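Long-range contact in ferulic acid esterase, AmCE1/Fae1A (Anaeromyces mucronatus, PDB 5CXX), which probably hydrolyses feruloyl esters to release ferulic acid, as a carbohydrate esterase family 1 enzyme of the alpha/beta-hydrolase fold: residues N43-V48 with I96-V101. Sequence-based numbering, arbitrary orientation.
Sequences NVILPV and IVLPDV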
# COMPACT_ATOMS: atom_id res chain seq x y z
N ASN A 43 -10.23 5.88 -6.43
CA ASN A 43 -11.30 4.88 -6.46
C ASN A 43 -11.65 4.47 -5.06
O ASN A 43 -10.78 4.18 -4.22
CB ASN A 43 -10.87 3.65 -7.23
CG ASN A 43 -10.82 3.93 -8.73
OD1 ASN A 43 -11.82 4.33 -9.32
ND2 ASN A 43 -9.64 3.77 -9.33
N VAL A 44 -12.95 4.40 -4.83
CA VAL A 44 -13.47 3.81 -3.61
C VAL A 44 -14.19 2.51 -3.97
O VAL A 44 -15.11 2.52 -4.78
CB VAL A 44 -14.41 4.78 -2.86
CG1 VAL A 44 -15.01 4.11 -1.60
CG2 VAL A 44 -13.61 6.03 -2.45
N ILE A 45 -13.80 1.44 -3.29
CA ILE A 45 -14.37 0.10 -3.54
C ILE A 45 -15.08 -0.34 -2.25
O ILE A 45 -14.42 -0.75 -1.28
CB ILE A 45 -13.25 -0.85 -3.95
CG1 ILE A 45 -12.51 -0.36 -5.22
CG2 ILE A 45 -13.84 -2.30 -4.10
CD1 ILE A 45 -11.03 -0.94 -5.26
N LEU A 46 -16.39 -0.19 -2.24
CA LEU A 46 -17.19 -0.61 -1.07
C LEU A 46 -17.38 -2.11 -1.08
O LEU A 46 -17.46 -2.70 -2.14
CB LEU A 46 -18.53 0.10 -1.09
CG LEU A 46 -18.39 1.63 -1.00
CD1 LEU A 46 -19.76 2.32 -1.18
CD2 LEU A 46 -17.65 2.15 0.31
N PRO A 47 -17.48 -2.72 0.10
CA PRO A 47 -17.62 -4.18 0.15
C PRO A 47 -18.98 -4.60 -0.41
O PRO A 47 -19.92 -3.82 -0.45
CB PRO A 47 -17.51 -4.50 1.65
CG PRO A 47 -18.05 -3.26 2.31
CD PRO A 47 -17.40 -2.13 1.44
N VAL A 48 -19.05 -5.84 -0.87
CA VAL A 48 -20.31 -6.40 -1.31
C VAL A 48 -21.31 -6.29 -0.18
O VAL A 48 -20.98 -6.67 0.95
CB VAL A 48 -20.11 -7.87 -1.72
CG1 VAL A 48 -21.45 -8.54 -1.96
CG2 VAL A 48 -19.23 -7.93 -2.98
N ILE A 96 -11.84 -0.64 0.26
CA ILE A 96 -10.52 -0.48 -0.36
C ILE A 96 -10.51 0.86 -1.10
O ILE A 96 -11.44 1.17 -1.87
CB ILE A 96 -10.26 -1.62 -1.38
CG1 ILE A 96 -10.32 -3.01 -0.69
CG2 ILE A 96 -8.83 -1.41 -2.07
CD1 ILE A 96 -10.38 -4.08 -1.82
N VAL A 97 -9.49 1.67 -0.83
CA VAL A 97 -9.33 2.97 -1.51
C VAL A 97 -8.05 2.94 -2.34
O VAL A 97 -6.99 2.59 -1.83
CB VAL A 97 -9.29 4.12 -0.47
CG1 VAL A 97 -9.03 5.51 -1.16
CG2 VAL A 97 -10.62 4.16 0.36
N LEU A 98 -8.17 3.31 -3.61
CA LEU A 98 -6.99 3.41 -4.52
C LEU A 98 -6.78 4.89 -4.83
O LEU A 98 -7.47 5.48 -5.69
CB LEU A 98 -7.19 2.64 -5.83
CG LEU A 98 -7.72 1.21 -5.70
CD1 LEU A 98 -7.81 0.57 -7.11
CD2 LEU A 98 -6.81 0.41 -4.75
N PRO A 99 -5.84 5.53 -4.14
CA PRO A 99 -5.58 6.95 -4.42
C PRO A 99 -4.73 7.13 -5.68
O PRO A 99 -4.12 6.21 -6.19
CB PRO A 99 -4.77 7.43 -3.21
CG PRO A 99 -5.03 6.36 -2.12
CD PRO A 99 -5.10 5.06 -2.95
N ASP A 100 -4.74 8.39 -6.14
CA ASP A 100 -3.66 8.88 -7.00
C ASP A 100 -2.55 9.37 -6.08
O ASP A 100 -2.77 10.30 -5.28
CB ASP A 100 -4.23 10.01 -7.87
CG ASP A 100 -3.16 10.71 -8.72
OD1 ASP A 100 -1.96 10.37 -8.60
OD2 ASP A 100 -3.60 11.60 -9.52
N VAL A 101 -1.42 8.67 -6.08
CA VAL A 101 -0.38 8.89 -5.07
C VAL A 101 0.52 10.08 -5.43
O VAL A 101 1.25 10.58 -4.56
CB VAL A 101 0.50 7.61 -4.92
CG1 VAL A 101 1.52 7.74 -3.73
CG2 VAL A 101 -0.45 6.45 -4.69
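Ile-45 sets its CD1 against Ile-96 CG2 at 3.9 Å and against Leu-98 CG at 4.0 Å, so a single methyl group spans two residues of the neighbouring strand on the face shared by Asn-43, Ile-45, Ile-96 and Leu-98. Its CG1 lies anti to the carbonyl carbon (chi1 -59°), and from there the extended chain carries CD1 obliquely over toward Leu-98. Beneath this closely packed face, two pairs of backbone bonds join the strands. Leu-98 N reaches Asn-43 O at 2.8 Å, and Asn-43 N returns a bond to Leu-98 O. Ile-45 N and Ile-96 O are likewise 2.8 Å apart, with the reverse bond from Ile-96 N to Ile-45 O slightly longer at 3.0 Å. Strands 38-45 and 95-99 run antiparallel here, within the mixed central sheet of the alpha/beta-hydrolase fold; beyond 95-99 the sheet continues in parallel through strand 58-62. The opposite face is looser across this pair: Val-44 and Val-97 form a non-hydrogen-bonded pair, and their side chains find neighbours in Ile-29 and in Met-137 of helix 125-140, respectively. In the backbone, Val-97 CA makes a CA-H...O contact of 3.3 Å with Asn-43 O, which also accepts the Leu-98 bond. On the Ile-45 face, Asn-43 lays CB against Leu-98 CB, and its ND2 hydrogen-bonds Asp-70 OD1. Leu-46, Pro-47 and Val-48 make no contact with 96-101 and are partly exposed to solvent.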